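Long-range contacts in glycinin A3B4 subunit (Glycine max, PDB 2D5F), which probably serves as a soybean seed storage protein, an 11S globulin subunit with two cupin domains that assembles into hexamers: residues 12-17 and 37-42; 73-78 and 134-139; 80-85 and 327-332; 163-168 and 202-207; 333-338 and 369-374. All coordinates share one frame; numbering follows the deposited sequence.

Contact 1. Residues 12-17 and 37-42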
# COMPACT_ATOMS: atom_id res chain seq x y z
N ASN B 12 27.80 -4.54 27.92
CA ASN B 12 28.42 -3.53 28.75
C ASN B 12 29.70 -3.02 28.12
O ASN B 12 30.30 -2.05 28.59
CB ASN B 12 28.71 -4.10 30.14
CG ASN B 12 27.45 -4.59 30.83
OD1 ASN B 12 26.50 -3.83 31.02
ND2 ASN B 12 27.43 -5.87 31.19
N ASN B 13 30.11 -3.67 27.04
CA ASN B 13 31.31 -3.27 26.33
C ASN B 13 31.15 -3.55 24.83
O ASN B 13 30.57 -4.56 24.44
CB ASN B 13 32.53 -4.04 26.87
CG ASN B 13 33.83 -3.65 26.18
OD1 ASN B 13 34.29 -2.51 26.30
ND2 ASN B 13 34.42 -4.58 25.44
N LEU B 14 31.66 -2.65 24.01
CA LEU B 14 31.61 -2.81 22.56
C LEU B 14 33.04 -2.67 22.08
O LEU B 14 33.73 -1.72 22.44
CB LEU B 14 30.76 -1.72 21.91
CG LEU B 14 29.27 -1.65 22.23
CD1 LEU B 14 28.64 -0.50 21.44
CD2 LEU B 14 28.59 -2.97 21.88
N ASN B 15 33.50 -3.61 21.26
CA ASN B 15 34.86 -3.55 20.74
C ASN B 15 34.90 -3.17 19.26
O ASN B 15 33.99 -3.48 18.50
CB ASN B 15 35.56 -4.89 20.92
CG ASN B 15 36.11 -5.08 22.32
OD1 ASN B 15 36.20 -6.20 22.80
ND2 ASN B 15 36.49 -3.99 22.97
N ALA B 16 35.96 -2.47 18.88
CA ALA B 16 36.18 -2.10 17.49
C ALA B 16 36.68 -3.41 16.91
O ALA B 16 37.70 -3.93 17.37
CB ALA B 16 37.25 -1.03 17.40
N LEU B 17 35.98 -3.95 15.92
CA LEU B 17 36.34 -5.23 15.33
C LEU B 17 36.98 -5.21 13.95
O LEU B 17 36.68 -4.36 13.12
CB LEU B 17 35.09 -6.11 15.27
CG LEU B 17 34.24 -6.23 16.54
CD1 LEU B 17 32.92 -6.90 16.22
CD2 LEU B 17 35.00 -7.03 17.59
N HIS B 37 30.65 -12.73 17.25
CA HIS B 37 31.05 -11.67 18.17
C HIS B 37 29.74 -11.18 18.78
O HIS B 37 28.76 -10.97 18.06
CB HIS B 37 31.70 -10.50 17.43
CG HIS B 37 33.15 -10.72 17.10
ND1 HIS B 37 33.60 -10.93 15.81
CD2 HIS B 37 34.24 -10.79 17.90
CE1 HIS B 37 34.90 -11.12 15.83
NE2 HIS B 37 35.32 -11.04 17.09
N PRO B 38 29.70 -11.00 20.11
CA PRO B 38 28.45 -10.54 20.71
C PRO B 38 27.86 -9.26 20.11
O PRO B 38 26.64 -9.12 20.04
CB PRO B 38 28.80 -10.40 22.21
CG PRO B 38 30.32 -10.43 22.25
CD PRO B 38 30.68 -11.37 21.14
N GLU B 39 28.71 -8.35 19.66
CA GLU B 39 28.23 -7.10 19.07
C GLU B 39 27.44 -7.38 17.79
O GLU B 39 26.36 -6.81 17.57
CB GLU B 39 29.41 -6.16 18.76
CG GLU B 39 30.28 -5.83 19.97
CD GLU B 39 31.45 -6.79 20.17
OE1 GLU B 39 31.32 -7.99 19.86
OE2 GLU B 39 32.50 -6.33 20.66
N LEU B 40 27.99 -8.26 16.96
CA LEU B 40 27.35 -8.62 15.70
C LEU B 40 26.09 -9.46 15.92
O LEU B 40 25.14 -9.38 15.13
CB LEU B 40 28.34 -9.36 14.80
CG LEU B 40 29.53 -8.50 14.32
CD1 LEU B 40 30.51 -9.35 13.50
CD2 LEU B 40 29.01 -7.32 13.49
N GLN B 41 26.07 -10.26 16.98
CA GLN B 41 24.89 -11.07 17.27
C GLN B 41 23.76 -10.14 17.69
O GLN B 41 22.60 -10.38 17.37
CB GLN B 41 25.17 -12.08 18.38
CG GLN B 41 26.19 -13.12 18.00
CD GLN B 41 26.21 -14.28 18.96
OE1 GLN B 41 26.46 -14.10 20.15
NE2 GLN B 41 25.94 -15.47 18.45
N CYS B 42 24.10 -9.07 18.40
CA CYS B 42 23.10 -8.11 18.84
C CYS B 42 22.52 -7.40 17.61
O CYS B 42 21.31 -7.18 17.52
CB CYS B 42 23.73 -7.10 19.82
SG CYS B 42 22.82 -5.52 19.93
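Glu-39, in the first turn of helix 38-43, carries its carboxylate to the extended 12-17 segment. OE2 accepts the backbone N-H of Asn-15 (Asn-15 N to Glu-39 OE2 3.0 Å, 154° at the hydrogen) through its anti lone pair, the one turned from the other oxygen. A bend at chi2 (91°) turns the carboxylate toward this amide; nearer the helix, Glu-39 CG rests against Leu-14 CD2 at 3.8 Å. Leu-17 supplies the apolar half of the contact. Its CD2 lies over one face of the His-37 imidazole, 4.0 Å from the ring centroid and 19° off the normal, a CH-pi contact, while CD1 stands 4.2 Å from Leu-40 CG. His-37 is the N-cap residue, right before the helix, and its ND1 makes a weak hydrogen bond to Asn-34 O. The 12-17 segment runs between this helix of the first cupin region and strands of the second: Leu-14 and Leu-17 make backbone hydrogen bonds with Val-411 and Leu-421, and Val-423 of strand 421-424 packs on Glu-39 and Leu-40. The helix is tied to the N-terminal region a second time by the disulfide between Cys-9 and Cys-42.

Contact 2. Residues 73-78 and 134-139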
# COMPACT_ATOMS: atom_id res chain seq x y z
N GLN B 73 37.24 1.01 -3.08
CA GLN B 73 38.40 1.17 -3.94
C GLN B 73 38.26 0.47 -5.29
O GLN B 73 37.80 -0.67 -5.36
CB GLN B 73 39.67 0.64 -3.26
CG GLN B 73 40.96 0.98 -4.02
CD GLN B 73 42.20 0.30 -3.45
OE1 GLN B 73 42.62 -0.76 -3.92
NE2 GLN B 73 42.77 0.90 -2.41
N GLY B 74 38.66 1.16 -6.35
CA GLY B 74 38.60 0.57 -7.68
C GLY B 74 37.30 0.73 -8.45
O GLY B 74 36.42 1.51 -8.07
N LYS B 75 37.20 -0.02 -9.54
CA LYS B 75 36.02 0.03 -10.38
C LYS B 75 35.80 -1.31 -11.07
O LYS B 75 36.75 -2.03 -11.37
CB LYS B 75 36.16 1.14 -11.43
CG LYS B 75 37.19 0.87 -12.50
CD LYS B 75 37.28 2.06 -13.45
CE LYS B 75 38.07 1.73 -14.72
NZ LYS B 75 37.31 0.83 -15.64
N GLY B 76 34.54 -1.64 -11.31
CA GLY B 76 34.24 -2.90 -11.96
C GLY B 76 32.81 -2.98 -12.43
O GLY B 76 32.12 -1.97 -12.60
N ALA B 77 32.36 -4.20 -12.65
CA ALA B 77 31.01 -4.43 -13.12
C ALA B 77 30.40 -5.58 -12.35
O ALA B 77 31.09 -6.52 -11.96
CB ALA B 77 31.04 -4.77 -14.61
N ILE B 78 29.10 -5.50 -12.13
CA ILE B 78 28.39 -6.55 -11.42
C ILE B 78 27.21 -6.96 -12.29
O ILE B 78 26.58 -6.12 -12.93
CB ILE B 78 27.86 -6.05 -10.05
CG1 ILE B 78 27.03 -7.16 -9.39
CG2 ILE B 78 27.05 -4.77 -10.24
CD1 ILE B 78 26.64 -6.86 -7.94
N TYR B 134 33.35 -8.27 -11.47
CA TYR B 134 34.62 -8.31 -12.17
C TYR B 134 35.32 -6.96 -12.08
O TYR B 134 34.69 -5.92 -12.21
CB TYR B 134 34.38 -8.67 -13.64
CG TYR B 134 35.61 -8.57 -14.51
CD1 TYR B 134 36.63 -9.50 -14.41
CD2 TYR B 134 35.74 -7.53 -15.44
CE1 TYR B 134 37.77 -9.40 -15.21
CE2 TYR B 134 36.87 -7.42 -16.24
CZ TYR B 134 37.88 -8.37 -16.12
OH TYR B 134 39.02 -8.27 -16.89
N ASN B 135 36.63 -7.00 -11.86
CA ASN B 135 37.45 -5.80 -11.77
C ASN B 135 37.78 -5.36 -13.19
O ASN B 135 38.42 -6.09 -13.94
CB ASN B 135 38.73 -6.12 -10.99
CG ASN B 135 39.56 -4.89 -10.70
OD1 ASN B 135 40.50 -4.95 -9.91
ND2 ASN B 135 39.23 -3.78 -11.35
N THR B 136 37.33 -4.16 -13.55
CA THR B 136 37.58 -3.62 -14.89
C THR B 136 38.72 -2.61 -14.91
O THR B 136 39.03 -2.04 -15.96
CB THR B 136 36.34 -2.89 -15.42
OG1 THR B 136 36.08 -1.75 -14.61
CG2 THR B 136 35.12 -3.81 -15.40
N GLY B 137 39.36 -2.39 -13.76
CA GLY B 137 40.45 -1.43 -13.70
C GLY B 137 41.78 -2.05 -13.34
O GLY B 137 41.91 -3.27 -13.25
N ASP B 138 42.79 -1.21 -13.12
CA ASP B 138 44.11 -1.70 -12.78
C ASP B 138 44.30 -1.98 -11.31
O ASP B 138 44.78 -3.05 -10.94
CB ASP B 138 45.18 -0.71 -13.27
CG ASP B 138 45.28 -0.66 -14.78
OD1 ASP B 138 45.32 -1.74 -15.40
OD2 ASP B 138 45.31 0.46 -15.34
N GLU B 139 43.93 -1.03 -10.46
CA GLU B 139 44.07 -1.26 -9.03
C GLU B 139 43.02 -2.28 -8.59
O GLU B 139 42.02 -2.50 -9.26
CB GLU B 139 43.90 0.05 -8.26
CG GLU B 139 42.48 0.58 -8.17
CD GLU B 139 42.41 1.89 -7.41
OE1 GLU B 139 43.12 2.02 -6.39
OE2 GLU B 139 41.64 2.79 -7.82
O HOH W 1 39.78 -1.26 -10.34
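Ala-77 and Tyr-134 form an antiparallel hydrogen-bonded pair: Ala-77 N to Tyr-134 O and Tyr-134 N to Ala-77 O are both 2.9 Å, and their side chains lie on the same face of the sheet. Beside them Gly-76 and Asn-135 make a non-hydrogen-bonded pair in which Gly-76, having no side chain, brings its CA to 3.1 Å from Tyr-134 O. Past this point segment 134-139 leaves the strand, and Thr-136 takes over. Its N gives a hydrogen bond to Lys-75 O (3.1 Å), and its OG1, placed between the backbone N and the carbonyl carbon (chi1 65°), accepts one from Lys-75 NZ at 3.0 Å. The lysine crosses the threonine at about a right angle, with a final bend at chi4 that turns NZ in; NZ also bonds weakly to Thr-136 O. Water 1 bridges the segments, accepting from Lys-75 N and donating to Glu-139 O. Further out, Glu-139 OE1 lies 3.4 Å from Gln-73 CG. Strand 75-80 is positioned by its other neighbour in the barrel sheet, Gly-76 pairing with Phe-117, while Tyr-134 OH bonds to Leu-244 N. Across the segments a hydroxyl and, weakly, a carbonyl meet the ammonium, and their dipoles would help to stabilise its charge.

Contact 3. Residues 80-85 and 327-332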
# COMPACT_ATOMS: atom_id res chain seq x y z
N PHE B 80 23.66 -9.55 -12.39
CA PHE B 80 22.75 -10.41 -11.64
C PHE B 80 22.01 -11.33 -12.60
O PHE B 80 21.97 -11.09 -13.80
CB PHE B 80 21.70 -9.60 -10.89
CG PHE B 80 22.27 -8.60 -9.93
CD1 PHE B 80 22.71 -7.37 -10.37
CD2 PHE B 80 22.30 -8.88 -8.56
CE1 PHE B 80 23.17 -6.42 -9.47
CE2 PHE B 80 22.76 -7.94 -7.66
CZ PHE B 80 23.19 -6.70 -8.11
N ALA B 81 21.42 -12.38 -12.05
CA ALA B 81 20.63 -13.32 -12.84
C ALA B 81 19.21 -13.31 -12.27
O ALA B 81 18.88 -14.10 -11.39
CB ALA B 81 21.23 -14.74 -12.76
N PHE B 82 18.37 -12.41 -12.77
CA PHE B 82 16.99 -12.32 -12.32
C PHE B 82 16.21 -13.43 -13.01
O PHE B 82 16.20 -13.53 -14.24
CB PHE B 82 16.40 -10.95 -12.64
CG PHE B 82 16.83 -9.87 -11.69
CD1 PHE B 82 18.10 -9.32 -11.77
CD2 PHE B 82 15.98 -9.45 -10.67
CE1 PHE B 82 18.52 -8.35 -10.85
CE2 PHE B 82 16.38 -8.49 -9.74
CZ PHE B 82 17.66 -7.93 -9.83
N PRO B 83 15.54 -14.28 -12.23
CA PRO B 83 14.77 -15.40 -12.77
C PRO B 83 13.67 -15.06 -13.77
O PRO B 83 12.83 -14.21 -13.50
CB PRO B 83 14.22 -16.08 -11.52
CG PRO B 83 13.97 -14.90 -10.60
CD PRO B 83 15.24 -14.08 -10.79
N GLY B 84 13.70 -15.72 -14.92
CA GLY B 84 12.68 -15.51 -15.93
C GLY B 84 12.75 -14.23 -16.74
O GLY B 84 11.94 -14.03 -17.64
N CYS B 85 13.71 -13.36 -16.44
CA CYS B 85 13.83 -12.11 -17.17
C CYS B 85 14.55 -12.27 -18.51
O CYS B 85 15.45 -13.10 -18.65
CB CYS B 85 14.56 -11.09 -16.32
SG CYS B 85 13.56 -10.51 -14.91
N CYS B 327 12.59 -6.40 -13.99
CA CYS B 327 13.78 -7.04 -14.49
C CYS B 327 15.00 -6.11 -14.56
O CYS B 327 16.11 -6.54 -14.87
CB CYS B 327 13.47 -7.66 -15.86
SG CYS B 327 12.37 -9.12 -15.79
N THR B 328 14.78 -4.82 -14.27
CA THR B 328 15.87 -3.84 -14.27
C THR B 328 15.96 -3.08 -12.94
O THR B 328 16.43 -1.95 -12.89
CB THR B 328 15.74 -2.82 -15.44
OG1 THR B 328 14.39 -2.35 -15.55
CG2 THR B 328 16.17 -3.46 -16.75
N MET B 329 15.49 -3.74 -11.87
CA MET B 329 15.51 -3.22 -10.49
C MET B 329 16.84 -2.48 -10.27
O MET B 329 17.92 -3.07 -10.42
CB MET B 329 15.39 -4.42 -9.52
CG MET B 329 15.32 -4.12 -8.02
SD MET B 329 15.30 -5.65 -6.96
CE MET B 329 13.56 -5.78 -6.54
N LYS B 330 16.78 -1.18 -9.95
CA LYS B 330 17.99 -0.39 -9.71
C LYS B 330 18.64 -0.94 -8.46
O LYS B 330 18.03 -0.94 -7.39
CB LYS B 330 17.65 1.08 -9.51
CG LYS B 330 18.87 2.00 -9.45
CD LYS B 330 18.45 3.41 -9.05
CE LYS B 330 19.35 4.48 -9.66
NZ LYS B 330 20.74 4.45 -9.16
N LEU B 331 19.89 -1.38 -8.56
CA LEU B 331 20.56 -1.96 -7.42
C LEU B 331 21.91 -1.37 -7.05
O LEU B 331 22.75 -2.05 -6.45
CB LEU B 331 20.69 -3.47 -7.62
CG LEU B 331 19.36 -4.24 -7.54
CD1 LEU B 331 19.58 -5.69 -7.93
CD2 LEU B 331 18.81 -4.13 -6.13
N HIS B 332 22.12 -0.11 -7.40
CA HIS B 332 23.37 0.54 -7.07
C HIS B 332 23.18 2.05 -7.10
O HIS B 332 22.39 2.58 -7.89
CB HIS B 332 24.48 0.08 -8.02
CG HIS B 332 24.93 1.12 -9.00
ND1 HIS B 332 26.20 1.64 -8.98
CD2 HIS B 332 24.28 1.74 -10.01
CE1 HIS B 332 26.32 2.54 -9.94
NE2 HIS B 332 25.16 2.62 -10.57
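Cys-85 and Cys-327 are joined covalently, SG to SG 2.0 Å, with a disulfide torsion of -81°, close to the unstrained quarter turn. In both cysteines SG lies anti to the carbonyl carbon (chi1 -70°). The type II turn from Phe-82 to Cys-85, with Gly-84 at positive phi, brings Cys-85 round to its partner. The remaining contacts are apolar and aromatic. Leu-331 CD1 serves two rings at once: it sits over one face of Phe-80, 3.9 Å from the ring centroid and 15° off the normal, a CH-pi contact, and it meets the edge of Phe-82 in the ring plane, 3.5 Å from CZ. Met-329 reaches the Phe-82 edge as well, its SD 4.1 Å from CE2 in a Met-aromatic contact, the two side chains crossing at about a right angle. Val-124 and Arg-115 back Leu-331. Other copies of the protein close in from outside: Val-322 of the third subunit packs on both cysteines, and Asp-457 of the second accepts from Gly-84 N. In the 11S globulins a disulfide of this kind connects the acidic and basic chains after the precursor is cut between them. The bond between Cys-85 and Cys-327 would thus keep the two halves joined, with the hydrophobic cluster adding a noncovalent grip of its own.

Contact 4. Residues 163-168 and 202-207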
# COMPACT_ATOMS: atom_id res chain seq x y z
N PHE B 163 25.87 -19.73 -1.49
CA PHE B 163 25.64 -20.82 -2.42
C PHE B 163 26.36 -20.50 -3.73
O PHE B 163 25.92 -19.62 -4.48
CB PHE B 163 24.14 -21.01 -2.69
CG PHE B 163 23.35 -21.48 -1.49
CD1 PHE B 163 23.11 -20.62 -0.42
CD2 PHE B 163 22.87 -22.78 -1.43
CE1 PHE B 163 22.39 -21.06 0.69
CE2 PHE B 163 22.16 -23.23 -0.32
CZ PHE B 163 21.91 -22.37 0.74
N TYR B 164 27.46 -21.18 -4.01
CA TYR B 164 28.18 -20.92 -5.26
C TYR B 164 27.63 -21.75 -6.39
O TYR B 164 27.35 -22.94 -6.23
CB TYR B 164 29.69 -21.18 -5.10
CG TYR B 164 30.44 -20.00 -4.53
CD1 TYR B 164 30.73 -19.92 -3.17
CD2 TYR B 164 30.82 -18.93 -5.35
CE1 TYR B 164 31.36 -18.79 -2.63
CE2 TYR B 164 31.44 -17.81 -4.83
CZ TYR B 164 31.71 -17.74 -3.47
OH TYR B 164 32.31 -16.61 -2.96
N LEU B 165 27.45 -21.12 -7.54
CA LEU B 165 26.95 -21.80 -8.72
C LEU B 165 28.11 -22.38 -9.52
O LEU B 165 27.92 -23.23 -10.40
CB LEU B 165 26.15 -20.82 -9.60
CG LEU B 165 24.75 -20.47 -9.09
CD1 LEU B 165 24.27 -19.20 -9.74
CD2 LEU B 165 23.81 -21.63 -9.40
N ALA B 166 29.32 -21.92 -9.23
CA ALA B 166 30.51 -22.39 -9.94
C ALA B 166 31.75 -22.39 -9.06
O ALA B 166 31.77 -21.78 -7.99
CB ALA B 166 30.76 -21.53 -11.17
N GLY B 167 32.78 -23.09 -9.53
CA GLY B 167 34.03 -23.16 -8.81
C GLY B 167 34.06 -24.13 -7.65
O GLY B 167 33.10 -24.87 -7.40
N ASN B 168 35.20 -24.15 -6.96
CA ASN B 168 35.40 -24.99 -5.79
C ASN B 168 35.87 -24.04 -4.71
O ASN B 168 37.08 -23.85 -4.50
CB ASN B 168 36.46 -26.05 -6.07
CG ASN B 168 36.83 -26.82 -4.83
OD1 ASN B 168 35.95 -27.21 -4.05
ND2 ASN B 168 38.12 -27.06 -4.63
N GLY B 202 32.10 -26.44 -1.72
CA GLY B 202 31.76 -27.03 -3.00
C GLY B 202 30.63 -26.21 -3.61
O GLY B 202 29.86 -25.59 -2.88
N SER B 203 30.52 -26.20 -4.94
CA SER B 203 29.46 -25.46 -5.60
C SER B 203 28.18 -26.28 -5.48
O SER B 203 28.23 -27.45 -5.13
CB SER B 203 29.79 -25.25 -7.08
OG SER B 203 29.80 -26.48 -7.76
N VAL B 204 27.03 -25.67 -5.76
CA VAL B 204 25.78 -26.41 -5.66
C VAL B 204 25.70 -27.44 -6.78
O VAL B 204 25.07 -28.49 -6.63
CB VAL B 204 24.56 -25.47 -5.72
CG1 VAL B 204 24.59 -24.54 -4.51
CG2 VAL B 204 24.57 -24.67 -7.01
N LEU B 205 26.37 -27.15 -7.89
CA LEU B 205 26.37 -28.06 -9.03
C LEU B 205 27.21 -29.31 -8.76
O LEU B 205 26.92 -30.38 -9.29
CB LEU B 205 26.87 -27.32 -10.28
CG LEU B 205 25.82 -27.01 -11.35
CD1 LEU B 205 24.49 -26.68 -10.72
CD2 LEU B 205 26.31 -25.87 -12.23
N SER B 206 28.24 -29.18 -7.92
CA SER B 206 29.09 -30.32 -7.61
C SER B 206 28.34 -31.36 -6.77
O SER B 206 28.84 -32.45 -6.53
CB SER B 206 30.35 -29.87 -6.86
OG SER B 206 30.05 -29.43 -5.54
N GLY B 207 27.13 -31.00 -6.35
CA GLY B 207 26.32 -31.91 -5.54
C GLY B 207 25.49 -32.86 -6.39
O GLY B 207 24.84 -33.76 -5.86
O HOH W 2 28.27 -23.39 -2.48
O HOH W 3 32.72 -27.25 -6.52
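Val-204 packs against the carbonyl of Tyr-164, at the end of strand 163-164. Its backbone N gives Tyr-164 O a short, straight hydrogen bond (2.8 Å, 165° at the hydrogen) that arrives nearly along the C=O axis. The side chain stays close to the same oxygen: CB lies 3.8 Å from Tyr-164 O, and then the two methyls part. CG1, anti to the carbonyl carbon of Val-204 (chi1 -63°), goes to the Phe-163 ring and touches its edge in plane, 3.9 Å from CD2. CG2 takes the other branch, close to Tyr-164 O and 3.9 Å from Leu-165 CD2. Ser-203 presses its CB against Gly-167 O at 3.3 Å, and its OG accepts from Ser-206 N (3.1 Å), an ST motif that starts the helical turn leading toward helix 210-216. Strand 163-164 belongs to the curled sheet of the first cupin barrel, pairing with strand 56-62, and the contact joins the approach to helix 210-216 to that sheet. Tyr-164 also points its hydroxyl to Glu-172 and to His-58 of the carbonate pocket. Two waters lie between the segments further along: water 2 accepts from Tyr-164 N and is within hydrogen-bonding reach of Gly-202 O, and water 3 accepts from Ser-203 N while donating to Gly-167 O at 2.6 Å. A second subunit covers the outside, with its Tyr-471 OH hydrogen-bonded to Leu-165 O, its Val-429 packed on Val-204 and its Ile-455 on Leu-205.

Contact 5. Residues 333-338 and 369-374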
# COMPACT_ATOMS: atom_id res chain seq x y z
N GLU B 333 23.89 2.74 -6.22
CA GLU B 333 23.79 4.18 -6.10
C GLU B 333 25.08 4.71 -5.47
O GLU B 333 25.64 4.07 -4.58
CB GLU B 333 22.61 4.53 -5.19
CG GLU B 333 22.19 5.99 -5.22
CD GLU B 333 21.48 6.34 -6.52
OE1 GLU B 333 20.57 5.58 -6.92
OE2 GLU B 333 21.84 7.36 -7.15
N ASN B 334 25.55 5.86 -5.93
CA ASN B 334 26.74 6.43 -5.32
C ASN B 334 26.30 7.01 -3.99
O ASN B 334 25.21 7.59 -3.90
CB ASN B 334 27.34 7.55 -6.15
CG ASN B 334 28.54 8.18 -5.48
OD1 ASN B 334 29.66 7.65 -5.56
ND2 ASN B 334 28.32 9.29 -4.77
N ILE B 335 27.11 6.85 -2.95
CA ILE B 335 26.74 7.41 -1.65
C ILE B 335 27.79 8.37 -1.11
O ILE B 335 27.47 9.27 -0.33
CB ILE B 335 26.52 6.30 -0.59
CG1 ILE B 335 25.90 6.90 0.68
CG2 ILE B 335 27.86 5.65 -0.23
CD1 ILE B 335 25.62 5.88 1.78
N ALA B 336 29.04 8.19 -1.53
CA ALA B 336 30.15 9.00 -1.02
C ALA B 336 30.51 10.32 -1.69
O ALA B 336 31.19 11.13 -1.07
CB ALA B 336 31.40 8.13 -0.91
N ARG B 337 30.08 10.55 -2.93
CA ARG B 337 30.40 11.80 -3.61
C ARG B 337 29.98 13.01 -2.79
O ARG B 337 28.85 13.10 -2.33
CB ARG B 337 29.73 11.89 -4.98
CG ARG B 337 30.50 11.24 -6.12
CD ARG B 337 30.00 11.78 -7.46
NE ARG B 337 28.59 11.48 -7.68
CZ ARG B 337 28.13 10.42 -8.34
NH1 ARG B 337 28.98 9.54 -8.86
NH2 ARG B 337 26.82 10.23 -8.46
N PRO B 338 30.90 13.98 -2.62
CA PRO B 338 30.65 15.20 -1.85
C PRO B 338 29.33 15.90 -2.17
O PRO B 338 28.61 16.31 -1.27
CB PRO B 338 31.85 16.08 -2.21
CG PRO B 338 32.94 15.08 -2.44
CD PRO B 338 32.23 14.02 -3.25
N ALA B 369 21.67 3.26 4.67
CA ALA B 369 23.02 3.62 5.08
C ALA B 369 23.27 5.11 5.03
O ALA B 369 22.47 5.87 4.49
CB ALA B 369 24.04 2.90 4.20
N GLN B 370 24.38 5.51 5.63
CA GLN B 370 24.80 6.90 5.61
C GLN B 370 26.30 6.91 5.38
O GLN B 370 27.00 5.95 5.71
CB GLN B 370 24.47 7.61 6.93
CG GLN B 370 22.99 7.90 7.11
CD GLN B 370 22.70 8.73 8.34
OE1 GLN B 370 23.14 8.41 9.43
NE2 GLN B 370 21.95 9.82 8.16
N TYR B 371 26.79 7.97 4.76
CA TYR B 371 28.22 8.11 4.55
C TYR B 371 28.54 9.42 5.26
O TYR B 371 27.92 10.45 4.98
CB TYR B 371 28.59 8.21 3.08
CG TYR B 371 30.08 8.04 2.88
CD1 TYR B 371 30.90 9.14 2.60
CD2 TYR B 371 30.67 6.80 3.03
CE1 TYR B 371 32.29 8.99 2.49
CE2 TYR B 371 32.05 6.64 2.92
CZ TYR B 371 32.85 7.73 2.65
OH TYR B 371 34.21 7.55 2.57
N VAL B 372 29.47 9.35 6.20
CA VAL B 372 29.83 10.52 6.97
C VAL B 372 31.29 10.92 6.78
O VAL B 372 32.18 10.07 6.81
CB VAL B 372 29.58 10.26 8.48
CG1 VAL B 372 29.97 11.48 9.30
CG2 VAL B 372 28.09 9.92 8.71
N VAL B 373 31.51 12.21 6.59
CA VAL B 373 32.86 12.74 6.44
C VAL B 373 33.03 13.86 7.46
O VAL B 373 32.32 14.86 7.42
CB VAL B 373 33.11 13.32 5.04
CG1 VAL B 373 34.51 13.92 4.98
CG2 VAL B 373 32.96 12.23 3.99
N LEU B 374 33.95 13.66 8.40
CA LEU B 374 34.23 14.67 9.42
C LEU B 374 35.63 15.20 9.17
O LEU B 374 36.58 14.43 8.99
CB LEU B 374 34.14 14.07 10.82
CG LEU B 374 32.74 13.64 11.29
CD1 LEU B 374 32.84 12.94 12.65
CD2 LEU B 374 31.84 14.86 11.37
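Tyr-371 offers one ring face to Ala-336, whose CB stands 3.7 Å from the ring centroid and 14° off the normal, a CH-pi contact displaced toward the CE1 rim (CB to CE1 3.6 Å). Tyr-371 CB points to the 333-338 segment, and a chi1 of -167°, with CG anti to the backbone N, then lays the ring beside Ala-336. Its hydroxyl goes on to hydrogen bonds with Glu-440 OE2 and Thr-395 OG1, which help to fix how the ring is turned. Nearer the strand backbone, Ile-335 packs beside the tyrosine. CG1 touches Tyr-371 CB at 3.8 Å, and an extended chain (chi2 179°) carries CD1 over the peptide between Gln-370 and Tyr-371, 3.8 Å from Gln-370 C and 4.2 Å from Ala-369 CB. Ile-70 and Met-68 of strand 67-73 close the apolar cluster from the first domain, Ile-70 against Ile-335 and Tyr-371, Met-68 against Ala-369. Strands 332-334 and 368-374 belong to different sheets: the former lies at the edge of the first domain's sheet next to strand 121-125, whereas the latter is central in the second domain's sheet. The contact lies where the polypeptide passes from the first to the second barrel of the bicupin fold of 11S globulins.

Overall arrangement
Contacts 1, 3, 4 and 5 are mainly buried; contact 2, at the end of a strand pair, is more open and has the most polar chemistry. Contacts 2 and 4 reach the same curled sheet of the first barrel, one by strand pairing, the other through a short strand that receives the approach to a helix. Contact 5 packs apolar groups across the domain boundary, whereas contact 1 ties two elements of the first cupin region by a carboxylate-to-amide bond, its 12-17 segment also hydrogen-bonding to the second. Contact 3 alone is covalent across its segments; it adjoins contact 5 in the sequence. Contacts 3 and 4 meet the second subunit, and contacts 3 and 5 the fourth.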